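Glucosamine-6-phosphate deaminase (Thermotoga maritima, PDB 1J5X) is an alpha/beta protein of the SIS-domain family, built from two separate parallel beta sheets flanked by helices. Local coordinates at residues D22-L27 against Y192-F197; A157-K162 against D331-L336; H214-G219 against K260-F265. All coordinates share one frame; numbering follows the deposited sequence.

Contact 1: residues D22-L27 against Y192-F197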
ATOM      1  N   ASP A  22      -5.329  14.731  -0.486  1.00 23.04           N
ATOM      2  CA  ASP A  22      -4.967  14.890  -1.875  1.00 22.18           C
ATOM      3  C   ASP A  22      -5.426  13.662  -2.716  1.00 22.82           C
ATOM      4  O   ASP A  22      -5.456  13.751  -3.930  1.00 23.50           O
ATOM      5  CB  ASP A  22      -3.464  15.038  -2.069  1.00 24.71           C
ATOM      6  CG  ASP A  22      -2.948  16.457  -1.735  1.00 32.17           C
ATOM      7  OD1 ASP A  22      -3.804  17.388  -1.687  1.00 28.56           O
ATOM      8  OD2 ASP A  22      -1.697  16.611  -1.567  1.00 31.18           O
ATOM      9  N   GLN A  23      -5.727  12.552  -2.061  1.00 21.66           N
ATOM     10  CA  GLN A  23      -6.170  11.377  -2.809  1.00 24.13           C
ATOM     11  C   GLN A  23      -7.586  11.675  -3.304  1.00 25.36           C
ATOM     12  O   GLN A  23      -8.120  10.999  -4.182  1.00 25.47           O
ATOM     13  CB  GLN A  23      -6.115  10.136  -1.919  1.00 22.50           C
ATOM     14  CG  GLN A  23      -4.667   9.641  -1.824  1.00 21.12           C
ATOM     15  CD  GLN A  23      -4.376   8.918  -0.533  1.00 24.32           C
ATOM     16  OE1 GLN A  23      -3.814   7.742  -0.664  1.00 20.66           O
ATOM     17  NE2 GLN A  23      -4.643   9.427   0.588  1.00 27.67           N
ATOM     18  N   LYS A  24      -8.208  12.673  -2.691  1.00 24.69           N
ATOM     19  CA  LYS A  24      -9.523  13.090  -3.141  1.00 27.32           C
ATOM     20  C   LYS A  24      -9.375  14.269  -4.070  1.00 29.17           C
ATOM     21  O   LYS A  24      -9.997  14.322  -5.127  1.00 27.05           O
ATOM     22  CB  LYS A  24     -10.398  13.506  -1.972  1.00 27.36           C
ATOM     23  CG  LYS A  24     -11.500  14.503  -2.404  1.00 30.35           C
ATOM     24  CD  LYS A  24     -12.587  14.554  -1.369  1.00 30.11           C
ATOM     25  CE  LYS A  24     -12.367  15.650  -0.378  1.00 35.09           C
ATOM     26  NZ  LYS A  24     -13.636  15.905   0.412  1.00 35.71           N
ATOM     27  N   ASN A  25      -8.542  15.244  -3.693  1.00 29.41           N
ATOM     28  CA  ASN A  25      -8.425  16.440  -4.521  1.00 32.88           C
ATOM     29  C   ASN A  25      -7.515  16.483  -5.723  1.00 30.54           C
ATOM     30  O   ASN A  25      -7.744  17.258  -6.648  1.00 30.69           O
ATOM     31  CB  ASN A  25      -8.054  17.653  -3.629  1.00 34.06           C
ATOM     32  CG  ASN A  25      -9.129  17.955  -2.598  1.00 36.15           C
ATOM     33  OD1 ASN A  25     -10.325  17.911  -2.913  1.00 38.26           O
ATOM     34  ND2 ASN A  25      -8.719  18.277  -1.372  1.00 36.73           N
ATOM     35  N   GLU A  26      -6.474  15.673  -5.733  1.00 28.76           N
ATOM     36  CA  GLU A  26      -5.518  15.769  -6.813  1.00 26.75           C
ATOM     37  C   GLU A  26      -5.307  14.513  -7.647  1.00 24.16           C
ATOM     38  O   GLU A  26      -4.545  14.512  -8.604  1.00 23.06           O
ATOM     39  CB  GLU A  26      -4.173  16.196  -6.208  1.00 31.61           C
ATOM     40  CG  GLU A  26      -4.350  17.346  -5.177  1.00 36.49           C
ATOM     41  CD  GLU A  26      -3.027  18.033  -4.760  1.00 44.22           C
ATOM     42  OE1 GLU A  26      -1.948  17.390  -4.852  1.00 43.63           O
ATOM     43  OE2 GLU A  26      -3.064  19.222  -4.317  1.00 47.42           O
ATOM     44  N   LEU A  27      -5.978  13.451  -7.271  1.00 23.68           N
ATOM     45  CA  LEU A  27      -5.766  12.175  -7.957  1.00 25.35           C
ATOM     46  C   LEU A  27      -6.125  12.198  -9.434  1.00 26.58           C
ATOM     47  O   LEU A  27      -5.383  11.693 -10.255  1.00 26.16           O
ATOM     48  CB  LEU A  27      -6.554  11.076  -7.228  1.00 24.28           C
ATOM     49  CG  LEU A  27      -6.282   9.631  -7.677  1.00 21.77           C
ATOM     50  CD1 LEU A  27      -4.770   9.257  -7.365  1.00 21.23           C
ATOM     51  CD2 LEU A  27      -7.258   8.726  -6.901  1.00 23.50           C
ATOM     52  N   TYR A 192     -14.186   8.006  -8.760  1.00 19.76           N
ATOM     53  CA  TYR A 192     -14.900   7.643  -7.550  1.00 20.84           C
ATOM     54  C   TYR A 192     -14.183   8.035  -6.237  1.00 21.62           C
ATOM     55  O   TYR A 192     -14.785   7.998  -5.148  1.00 22.21           O
ATOM     56  CB  TYR A 192     -15.153   6.081  -7.507  1.00 22.10           C
ATOM     57  CG  TYR A 192     -15.935   5.629  -6.268  1.00 23.56           C
ATOM     58  CD1 TYR A 192     -17.180   6.196  -5.963  1.00 23.28           C
ATOM     59  CD2 TYR A 192     -15.441   4.626  -5.411  1.00 21.26           C
ATOM     60  CE1 TYR A 192     -17.919   5.799  -4.843  1.00 26.86           C
ATOM     61  CE2 TYR A 192     -16.184   4.210  -4.300  1.00 22.71           C
ATOM     62  CZ  TYR A 192     -17.416   4.792  -4.008  1.00 24.53           C
ATOM     63  OH  TYR A 192     -18.141   4.375  -2.885  1.00 26.41           O
ATOM     64  N   SER A 193     -12.914   8.402  -6.337  1.00 23.13           N
ATOM     65  CA  SER A 193     -12.121   8.662  -5.115  1.00 23.89           C
ATOM     66  C   SER A 193     -12.668   9.749  -4.165  1.00 22.57           C
ATOM     67  O   SER A 193     -12.668   9.553  -2.935  1.00 21.56           O
ATOM     68  CB  SER A 193     -10.628   8.884  -5.484  1.00 26.33           C
ATOM     69  OG  SER A 193     -10.408  10.149  -6.079  1.00 35.73           O
ATOM     70  N   PRO A 194     -13.225  10.861  -4.703  1.00 24.38           N
ATOM     71  CA  PRO A 194     -13.734  11.864  -3.746  1.00 22.42           C
ATOM     72  C   PRO A 194     -14.872  11.329  -2.885  1.00 23.98           C
ATOM     73  O   PRO A 194     -14.887  11.461  -1.651  1.00 23.87           O
ATOM     74  CB  PRO A 194     -14.178  13.025  -4.661  1.00 24.36           C
ATOM     75  CG  PRO A 194     -13.207  12.916  -5.876  1.00 20.66           C
ATOM     76  CD  PRO A 194     -13.031  11.419  -6.077  1.00 21.26           C
ATOM     77  N   GLU A 195     -15.863  10.698  -3.531  1.00 23.74           N
ATOM     78  CA  GLU A 195     -16.978  10.144  -2.778  1.00 26.08           C
ATOM     79  C   GLU A 195     -16.467   9.032  -1.845  1.00 24.71           C
ATOM     80  O   GLU A 195     -16.892   8.908  -0.696  1.00 25.31           O
ATOM     81  CB  GLU A 195     -18.043   9.576  -3.747  1.00 27.12           C
ATOM     82  CG  GLU A 195     -19.156   8.762  -3.069  1.00 31.42           C
ATOM     83  CD  GLU A 195     -20.318   8.407  -4.017  1.00 34.58           C
ATOM     84  OE1 GLU A 195     -20.164   8.538  -5.254  1.00 35.75           O
ATOM     85  OE2 GLU A 195     -21.370   7.976  -3.510  1.00 37.65           O
ATOM     86  N   PHE A 196     -15.540   8.223  -2.347  1.00 23.89           N
ATOM     87  CA  PHE A 196     -14.994   7.118  -1.530  1.00 23.46           C
ATOM     88  C   PHE A 196     -14.383   7.684  -0.252  1.00 21.22           C
ATOM     89  O   PHE A 196     -14.596   7.163   0.858  1.00 25.21           O
ATOM     90  CB  PHE A 196     -13.884   6.363  -2.312  1.00 20.58           C
ATOM     91  CG  PHE A 196     -13.261   5.225  -1.538  1.00 22.27           C
ATOM     92  CD1 PHE A 196     -14.038   4.148  -1.091  1.00 21.36           C
ATOM     93  CD2 PHE A 196     -11.864   5.190  -1.284  1.00 21.41           C
ATOM     94  CE1 PHE A 196     -13.444   3.079  -0.424  1.00 21.90           C
ATOM     95  CE2 PHE A 196     -11.292   4.105  -0.607  1.00 18.20           C
ATOM     96  CZ  PHE A 196     -12.061   3.081  -0.193  1.00 20.50           C
ATOM     97  N   PHE A 197     -13.635   8.758  -0.433  1.00 23.53           N
ATOM     98  CA  PHE A 197     -12.956   9.435   0.669  1.00 23.23           C
ATOM     99  C   PHE A 197     -13.970   9.988   1.675  1.00 24.15           C
ATOM    100  O   PHE A 197     -13.887   9.728   2.887  1.00 22.02           O
ATOM    101  CB  PHE A 197     -12.075  10.544   0.109  1.00 25.12           C
ATOM    102  CG  PHE A 197     -11.396  11.380   1.187  1.00 27.53           C
ATOM    103  CD1 PHE A 197     -12.079  12.433   1.819  1.00 31.12           C
ATOM    104  CD2 PHE A 197     -10.097  11.077   1.606  1.00 30.21           C
ATOM    105  CE1 PHE A 197     -11.469  13.173   2.870  1.00 32.43           C
ATOM    106  CE2 PHE A 197      -9.481  11.800   2.643  1.00 29.98           C
ATOM    107  CZ  PHE A 197     -10.158  12.844   3.277  1.00 31.10           C
TER
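The aromatic ring of Phe197 is met obliquely by the aliphatic part of Lys24, whose CD lies 3.9 Å from CD1 of the ring while its CE lies by CD1 and CE1. The phenylalanine side chain also touches Ile20 and Thr21 of helix 15-25 and Ile317 of helix 313-326. Lysine and phenylalanine run at about a right angle, so the lysine passes across the phenylalanine instead of lying along it. With CG anti to the backbone N (chi1 155°) and a bend at chi3 (93°), Lys24 can lean on helix 184-205 with its methylenes and still carry its ammonium group on to a salt bridge with Asp198, one residue beyond the phenylalanine.

Pro194 supplies the next apolar surface: its CB is 3.8 Å from Lys24 CG, and its CG stands 3.6 Å from the carbonyl O of the same lysine. The arrangement is a helix-helix contact between the C-terminal turn of helix 15-25 and the middle of helix 184-205. It is close: the CA atoms of Lys24 and Pro194 are only 4.4 Å apart. Proline has no N-H to give to the preceding turn, and helix 184-205 is kinked here.

One residue before the proline, Ser193 OG, hydrogen-bonded to Val190 O in its own helix, also lies 3.1 Å from Gln23 O. Its chi1 of 74° places OG between the backbone N and the carbonyl carbon, turned to the neighbouring helix. Leu27 reaches the same hydroxyl with CD2, 3.6 Å from Ser193 OG, and also packs on Met166 and Leu169 of helix 162-179.

Contact 2: residues A157-K162 against D331-L336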
ATOM      1  N   ALA A 157       5.210  14.772   4.203  1.00 25.86           N
ATOM      2  CA  ALA A 157       5.102  14.214   5.512  1.00 26.47           C
ATOM      3  C   ALA A 157       5.987  13.006   5.699  1.00 30.01           C
ATOM      4  O   ALA A 157       6.401  12.374   4.697  1.00 27.56           O
ATOM      5  CB  ALA A 157       3.672  13.880   5.788  1.00 28.43           C
ATOM      6  N   ILE A 158       6.279  12.707   6.975  1.00 26.71           N
ATOM      7  CA  ILE A 158       7.068  11.539   7.347  1.00 30.54           C
ATOM      8  C   ILE A 158       6.325  10.289   6.852  1.00 30.42           C
ATOM      9  O   ILE A 158       6.918   9.424   6.221  1.00 28.95           O
ATOM     10  CB  ILE A 158       7.208  11.375   8.919  1.00 33.15           C
ATOM     11  CG1 ILE A 158       8.000  12.534   9.492  1.00 36.15           C
ATOM     12  CG2 ILE A 158       7.915  10.051   9.290  1.00 32.04           C
ATOM     13  CD1 ILE A 158       9.088  13.020   8.531  1.00 34.99           C
ATOM     14  N   VAL A 159       5.042  10.188   7.176  1.00 28.16           N
ATOM     15  CA  VAL A 159       4.270   9.019   6.757  1.00 27.08           C
ATOM     16  C   VAL A 159       3.825   9.089   5.312  1.00 25.74           C
ATOM     17  O   VAL A 159       3.321  10.120   4.830  1.00 23.28           O
ATOM     18  CB  VAL A 159       3.053   8.845   7.680  1.00 27.86           C
ATOM     19  CG1 VAL A 159       2.220   7.628   7.274  1.00 25.78           C
ATOM     20  CG2 VAL A 159       3.553   8.696   9.107  1.00 27.44           C
HETATM   21  N   MSE A 160       4.056   7.989   4.588  1.00 23.90           N
HETATM   22  CA  MSE A 160       3.627   7.925   3.199  1.00 24.09           C
HETATM   23  C   MSE A 160       2.130   7.742   3.159  1.00 22.99           C
HETATM   24  O   MSE A 160       1.574   6.913   3.880  1.00 21.64           O
HETATM   25  CB  MSE A 160       4.321   6.752   2.482  1.00 26.62           C
HETATM   26  CG  MSE A 160       5.668   7.151   1.982  1.00 30.63           C
HETATM   27 SE   MSE A 160       6.660   5.591   1.230  1.00 42.58          SE
HETATM   28  CE  MSE A 160       5.170   4.995   0.122  1.00 18.49           C
ATOM     29  N   THR A 161       1.464   8.518   2.284  1.00 24.23           N
ATOM     30  CA  THR A 161       0.032   8.436   2.173  1.00 21.61           C
ATOM     31  C   THR A 161      -0.290   8.334   0.686  1.00 23.23           C
ATOM     32  O   THR A 161      -0.332   7.216   0.119  1.00 21.52           O
ATOM     33  CB  THR A 161      -0.708   9.706   2.853  1.00 20.08           C
ATOM     34  OG1 THR A 161      -0.173  10.942   2.340  1.00 21.24           O
ATOM     35  CG2 THR A 161      -0.516   9.657   4.365  1.00 21.32           C
ATOM     36  N   LYS A 162      -0.473   9.476   0.056  1.00 20.59           N
ATOM     37  CA  LYS A 162      -0.833   9.536  -1.368  1.00 22.65           C
ATOM     38  C   LYS A 162       0.205   8.935  -2.304  1.00 23.62           C
ATOM     39  O   LYS A 162      -0.146   8.439  -3.363  1.00 23.87           O
ATOM     40  CB  LYS A 162      -1.067  10.997  -1.787  1.00 24.37           C
ATOM     41  CG  LYS A 162       0.177  11.864  -1.807  1.00 25.84           C
ATOM     42  CD  LYS A 162      -0.248  13.329  -2.103  1.00 28.32           C
ATOM     43  CE  LYS A 162       0.856  14.190  -2.694  1.00 30.07           C
ATOM     44  NZ  LYS A 162       0.445  15.625  -2.966  1.00 29.71           N
ATOM     45  N   ASP A 331       1.779  13.879  12.361  1.00 32.58           N
ATOM     46  CA  ASP A 331       2.919  14.357  11.566  1.00 30.77           C
ATOM     47  C   ASP A 331       4.283  14.200  12.318  1.00 30.91           C
ATOM     48  O   ASP A 331       5.318  14.425  11.737  1.00 29.57           O
ATOM     49  CB  ASP A 331       2.797  15.832  11.209  1.00 32.14           C
ATOM     50  CG  ASP A 331       1.573  16.152  10.362  1.00 32.04           C
ATOM     51  OD1 ASP A 331       1.713  16.181   9.111  1.00 24.94           O
ATOM     52  OD2 ASP A 331       0.494  16.375  10.973  1.00 30.72           O
ATOM     53  N   LYS A 332       4.253  13.801  13.586  1.00 30.96           N
ATOM     54  CA  LYS A 332       5.501  13.656  14.377  1.00 34.59           C
ATOM     55  C   LYS A 332       5.590  12.294  15.021  1.00 34.13           C
ATOM     56  O   LYS A 332       5.606  12.175  16.258  1.00 35.32           O
ATOM     57  CB  LYS A 332       5.522  14.686  15.510  1.00 33.86           C
ATOM     58  CG  LYS A 332       5.201  16.095  15.081  1.00 41.45           C
ATOM     59  CD  LYS A 332       6.299  16.631  14.189  1.00 44.55           C
ATOM     60  CE  LYS A 332       6.303  18.165  14.152  1.00 47.62           C
ATOM     61  NZ  LYS A 332       7.524  18.650  13.411  1.00 50.82           N
ATOM     62  N   PRO A 333       5.655  11.239  14.209  1.00 32.51           N
ATOM     63  CA  PRO A 333       5.741   9.926  14.850  1.00 33.36           C
ATOM     64  C   PRO A 333       7.083   9.845  15.611  1.00 32.46           C
ATOM     65  O   PRO A 333       8.097  10.296  15.103  1.00 29.03           O
ATOM     66  CB  PRO A 333       5.731   8.941  13.664  1.00 34.25           C
ATOM     67  CG  PRO A 333       5.394   9.782  12.460  1.00 33.81           C
ATOM     68  CD  PRO A 333       5.898  11.166  12.762  1.00 33.89           C
ATOM     69  N   PRO A 334       7.088   9.279  16.813  1.00 32.98           N
ATOM     70  CA  PRO A 334       8.350   9.176  17.559  1.00 34.56           C
ATOM     71  C   PRO A 334       9.385   8.404  16.742  1.00 36.57           C
ATOM     72  O   PRO A 334       9.025   7.457  16.048  1.00 36.32           O
ATOM     73  CB  PRO A 334       7.991   8.332  18.769  1.00 33.66           C
ATOM     74  CG  PRO A 334       6.538   8.270  18.822  1.00 36.37           C
ATOM     75  CD  PRO A 334       6.043   8.457  17.432  1.00 35.18           C
ATOM     76  N   HIS A 335      10.650   8.797  16.861  1.00 38.32           N
ATOM     77  CA  HIS A 335      11.820   8.131  16.236  1.00 38.55           C
ATOM     78  C   HIS A 335      11.999   7.990  14.730  1.00 37.77           C
ATOM     79  O   HIS A 335      13.082   7.578  14.281  1.00 38.16           O
ATOM     80  CB  HIS A 335      11.987   6.717  16.793  1.00 37.00           C
ATOM     81  CG  HIS A 335      11.366   6.493  18.136  1.00 37.82           C
ATOM     82  ND1 HIS A 335      11.665   7.270  19.240  1.00 37.58           N
ATOM     83  CD2 HIS A 335      10.501   5.539  18.566  1.00 37.61           C
ATOM     84  CE1 HIS A 335      11.008   6.798  20.291  1.00 36.55           C
ATOM     85  NE2 HIS A 335      10.294   5.748  19.908  1.00 39.64           N
ATOM     86  N   LEU A 336      10.967   8.291  13.947  1.00 35.92           N
ATOM     87  CA  LEU A 336      11.056   8.142  12.494  1.00 35.31           C
ATOM     88  C   LEU A 336      11.753   9.232  11.712  1.00 37.43           C
ATOM     89  O   LEU A 336      11.656  10.402  12.060  1.00 36.00           O
ATOM     90  CB  LEU A 336       9.663   7.993  11.899  1.00 29.78           C
ATOM     91  CG  LEU A 336       8.826   6.836  12.473  1.00 30.31           C
ATOM     92  CD1 LEU A 336       7.621   6.636  11.569  1.00 28.24           C
ATOM     93  CD2 LEU A 336       9.643   5.564  12.580  1.00 26.13           C
TER
HETATM   94  O   HOH W   1       5.571  14.567   9.106  1.00 41.81           O
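Asp331 O and Ile158 N are joined through one water, which donates to the aspartate carbonyl at 2.6 Å (water O to Asp331 O) and accepts from the backbone amide at 2.9 Å (Ile158 N to water O). The water thus matches an acceptor of one loop to a donor of the other; the nearest CA atoms, of Ala157 and Asp331, are 6.4 Å apart.

Beside this bridge the contact is apolar and turns on Ile158. A chi1 of -65° sets its CG1 beside the backbone N and leaves CG2 anti to it; CG2 is the branch that does most of the touching, lying 3.8 Å from Leu336 CB and 4.1 Å from Pro333 CG. The other branch, CG1, faces Asp331 O and the CD corner of the proline ring, with a chi2 of -34° that departs from a staggered form. Val159 meets the same proline with its CG2, 4.0 Å from Pro333 CG, so that this one ring carbon is touched by two side chains. Leu336 is brought back to Ile158 by a type II beta turn running from Pro333 to Leu336, in which His335 takes the positive phi (62°).

The carboxylate of Asp331 is held by Thr16 and Ser14 at the start of the modelled chain, and Arg109 grips the carbonyls of Ala157 and Ile158. The two loops touch helix 15-25 through Ala157 and Asp331, and helix 222-238 through Val159 and Leu336.

Contact 3: residues H214-G219 against K260-F265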
ATOM      1  N   HIS A 214      -6.651  -1.957  19.410  1.00 26.57           N
ATOM      2  CA  HIS A 214      -6.056  -3.124  18.719  1.00 25.72           C
ATOM      3  C   HIS A 214      -6.696  -3.121  17.331  1.00 25.38           C
ATOM      4  O   HIS A 214      -7.906  -3.428  17.219  1.00 23.97           O
ATOM      5  CB  HIS A 214      -6.467  -4.396  19.404  1.00 24.44           C
ATOM      6  CG  HIS A 214      -5.950  -5.623  18.730  1.00 22.07           C
ATOM      7  ND1 HIS A 214      -6.527  -6.854  18.901  1.00 23.71           N
ATOM      8  CD2 HIS A 214      -4.918  -5.804  17.874  1.00 21.88           C
ATOM      9  CE1 HIS A 214      -5.876  -7.753  18.177  1.00 24.63           C
ATOM     10  NE2 HIS A 214      -4.896  -7.139  17.547  1.00 22.00           N
ATOM     11  N   PHE A 215      -5.898  -2.781  16.320  1.00 23.66           N
ATOM     12  CA  PHE A 215      -6.410  -2.746  14.935  1.00 23.27           C
ATOM     13  C   PHE A 215      -5.907  -3.968  14.148  1.00 24.32           C
ATOM     14  O   PHE A 215      -4.696  -4.272  14.173  1.00 22.34           O
ATOM     15  CB  PHE A 215      -5.916  -1.500  14.221  1.00 22.75           C
ATOM     16  CG  PHE A 215      -6.388  -0.192  14.821  1.00 20.11           C
ATOM     17  CD1 PHE A 215      -7.417  -0.165  15.766  1.00 23.24           C
ATOM     18  CD2 PHE A 215      -5.816   0.981  14.421  1.00 20.21           C
ATOM     19  CE1 PHE A 215      -7.841   1.070  16.292  1.00 24.02           C
ATOM     20  CE2 PHE A 215      -6.228   2.230  14.929  1.00 23.90           C
ATOM     21  CZ  PHE A 215      -7.239   2.261  15.870  1.00 20.92           C
ATOM     22  N   VAL A 216      -6.813  -4.598  13.389  1.00 20.82           N
ATOM     23  CA  VAL A 216      -6.488  -5.794  12.598  1.00 22.06           C
ATOM     24  C   VAL A 216      -6.950  -5.482  11.169  1.00 22.94           C
ATOM     25  O   VAL A 216      -8.082  -4.993  10.997  1.00 21.58           O
ATOM     26  CB  VAL A 216      -7.259  -6.989  13.163  1.00 22.65           C
ATOM     27  CG1 VAL A 216      -7.099  -8.241  12.287  1.00 23.69           C
ATOM     28  CG2 VAL A 216      -6.789  -7.275  14.626  1.00 19.08           C
ATOM     29  N   PHE A 217      -6.078  -5.695  10.179  1.00 17.46           N
ATOM     30  CA  PHE A 217      -6.387  -5.437   8.765  1.00 20.02           C
ATOM     31  C   PHE A 217      -6.348  -6.758   8.010  1.00 17.68           C
ATOM     32  O   PHE A 217      -5.324  -7.443   7.980  1.00 17.73           O
ATOM     33  CB  PHE A 217      -5.383  -4.404   8.270  1.00 21.41           C
ATOM     34  CG  PHE A 217      -5.525  -3.090   8.998  1.00 21.70           C
ATOM     35  CD1 PHE A 217      -6.503  -2.202   8.589  1.00 20.33           C
ATOM     36  CD2 PHE A 217      -4.721  -2.768  10.111  1.00 21.05           C
ATOM     37  CE1 PHE A 217      -6.710  -0.968   9.241  1.00 23.02           C
ATOM     38  CE2 PHE A 217      -4.909  -1.539  10.800  1.00 23.68           C
ATOM     39  CZ  PHE A 217      -5.898  -0.637  10.356  1.00 18.47           C
ATOM     40  N   LEU A 218      -7.479  -7.140   7.399  1.00 17.78           N
ATOM     41  CA  LEU A 218      -7.569  -8.432   6.733  1.00 14.97           C
ATOM     42  C   LEU A 218      -7.809  -8.280   5.248  1.00 15.99           C
ATOM     43  O   LEU A 218      -8.625  -7.459   4.859  1.00 14.99           O
ATOM     44  CB  LEU A 218      -8.736  -9.232   7.342  1.00 16.19           C
ATOM     45  CG  LEU A 218      -8.750  -9.536   8.851  1.00 18.58           C
ATOM     46  CD1 LEU A 218      -9.932 -10.543   9.162  1.00 18.80           C
ATOM     47  CD2 LEU A 218      -7.389 -10.237   9.221  1.00 17.39           C
ATOM     48  N   GLY A 219      -7.100  -9.047   4.438  1.00 16.82           N
ATOM     49  CA  GLY A 219      -7.345  -8.986   2.985  1.00 16.88           C
ATOM     50  C   GLY A 219      -6.505 -10.051   2.305  1.00 19.18           C
ATOM     51  O   GLY A 219      -5.464 -10.449   2.842  1.00 16.78           O
ATOM     52  N   LYS A 260     -13.296  -6.867  23.287  1.00 34.52           N
ATOM     53  CA  LYS A 260     -13.847  -5.554  23.061  1.00 34.21           C
ATOM     54  C   LYS A 260     -12.628  -4.695  22.965  1.00 32.74           C
ATOM     55  O   LYS A 260     -11.710  -4.844  23.773  1.00 37.29           O
ATOM     56  CB  LYS A 260     -14.723  -5.110  24.268  1.00 37.63           C
ATOM     57  CG  LYS A 260     -15.185  -3.658  24.186  1.00 43.43           C
ATOM     58  CD  LYS A 260     -16.187  -3.330  25.302  1.00 47.44           C
ATOM     59  CE  LYS A 260     -17.562  -3.964  25.007  1.00 49.89           C
ATOM     60  NZ  LYS A 260     -18.287  -3.283  23.893  1.00 49.44           N
ATOM     61  N   GLY A 261     -12.589  -3.806  21.983  1.00 28.94           N
ATOM     62  CA  GLY A 261     -11.435  -2.957  21.814  1.00 28.34           C
ATOM     63  C   GLY A 261     -10.711  -3.317  20.514  1.00 26.56           C
ATOM     64  O   GLY A 261      -9.932  -2.538  20.002  1.00 25.67           O
ATOM     65  N   THR A 262     -10.976  -4.504  19.993  1.00 25.90           N
ATOM     66  CA  THR A 262     -10.346  -4.888  18.727  1.00 25.78           C
ATOM     67  C   THR A 262     -11.199  -4.321  17.595  1.00 25.27           C
ATOM     68  O   THR A 262     -12.413  -4.484  17.611  1.00 26.41           O
ATOM     69  CB  THR A 262     -10.297  -6.397  18.555  1.00 27.34           C
ATOM     70  OG1 THR A 262      -9.481  -6.962  19.588  1.00 30.92           O
ATOM     71  CG2 THR A 262      -9.712  -6.751  17.182  1.00 27.91           C
ATOM     72  N   LEU A 263     -10.558  -3.665  16.640  1.00 22.91           N
ATOM     73  CA  LEU A 263     -11.232  -3.079  15.471  1.00 23.24           C
ATOM     74  C   LEU A 263     -10.661  -3.798  14.232  1.00 24.40           C
ATOM     75  O   LEU A 263      -9.451  -3.791  14.035  1.00 25.03           O
ATOM     76  CB  LEU A 263     -10.924  -1.576  15.362  1.00 22.91           C
ATOM     77  CG  LEU A 263     -11.443  -0.789  14.128  1.00 23.80           C
ATOM     78  CD1 LEU A 263     -12.957  -0.887  14.068  1.00 23.12           C
ATOM     79  CD2 LEU A 263     -11.019   0.650  14.175  1.00 23.88           C
ATOM     80  N   VAL A 264     -11.542  -4.386  13.408  1.00 22.73           N
ATOM     81  CA  VAL A 264     -11.094  -5.115  12.218  1.00 22.02           C
ATOM     82  C   VAL A 264     -11.531  -4.388  10.942  1.00 22.48           C
ATOM     83  O   VAL A 264     -12.695  -4.011  10.833  1.00 22.68           O
ATOM     84  CB  VAL A 264     -11.714  -6.536  12.209  1.00 23.58           C
ATOM     85  CG1 VAL A 264     -11.209  -7.341  10.959  1.00 20.88           C
ATOM     86  CG2 VAL A 264     -11.383  -7.269  13.507  1.00 20.66           C
ATOM     87  N   PHE A 265     -10.620  -4.171   9.981  1.00 17.97           N
ATOM     88  CA  PHE A 265     -10.999  -3.571   8.697  1.00 20.44           C
ATOM     89  C   PHE A 265     -10.752  -4.716   7.744  1.00 22.23           C
ATOM     90  O   PHE A 265      -9.622  -5.210   7.619  1.00 19.39           O
ATOM     91  CB  PHE A 265     -10.107  -2.427   8.296  1.00 19.99           C
ATOM     92  CG  PHE A 265     -10.613  -1.076   8.722  1.00 21.60           C
ATOM     93  CD1 PHE A 265     -11.312  -0.926   9.927  1.00 21.64           C
ATOM     94  CD2 PHE A 265     -10.313   0.052   7.984  1.00 22.82           C
ATOM     95  CE1 PHE A 265     -11.705   0.382  10.373  1.00 19.86           C
ATOM     96  CE2 PHE A 265     -10.712   1.368   8.443  1.00 24.16           C
ATOM     97  CZ  PHE A 265     -11.406   1.479   9.642  1.00 20.75           C
TER
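His214 through Phe217 pair in register with Thr262 through Phe265 as the two inner strands of a four-stranded parallel sheet, whose order 2-1-3-4 is consistent with the flavodoxin-like topology of SIS domains. The firm part is the run from His214 O onward: Leu263 N gives to His214 O at 2.7 Å, and the bonding then passes back and forth, from Val216 N to Leu263 O, Phe265 N to Val216 O, and Leu218 N to Phe265 O. On the sheet face bearing the phenylalanines, the ring of Phe217 turns its edge to the face of Phe265, offset, with planes at 72°, and Phe217 CD1 comes within 3.6 Å of Phe265 CB. Helices 222-238 and 313-326 close over this side. His214, Val216, Thr262 and Val264 share the other face.

At the start of the strands the grip slackens. Gly261, partly exposed, offers its O to His214 N only in a weak bond of 3.4 Å. Here a side-chain bond joins the strands as well: the imidazole, with NE2 bonded to Glu243, lies alongside Thr262 and meets the hydroxyl at its edge, close to the ring plane, His214 ND1 and Thr262 OG1 being 3.0 Å apart.

In the fold
The three contacts are well separated, with centres 21 Å (contacts 1 and 2), 22 Å (2 and 3) and 24 Å (1 and 3) apart. Contacts 1 and 2 alternate along the chain, whereas contact 3 follows contact 1 and is nested within the loop closed by contact 2. Only contacts 1 and 2 touch, through a salt bridge of Lys162 with Asp22. Shared helices tie the rest: helix 15-25 serves contacts 1 and 2, helix 222-238 contacts 2 and 3, and helix 313-326 contacts 1 and 3. The N-terminal helix 15-25 thus lies against a later helix and both loops of contact 2, while helices 222-238 and 313-326 reach the four-stranded sheet.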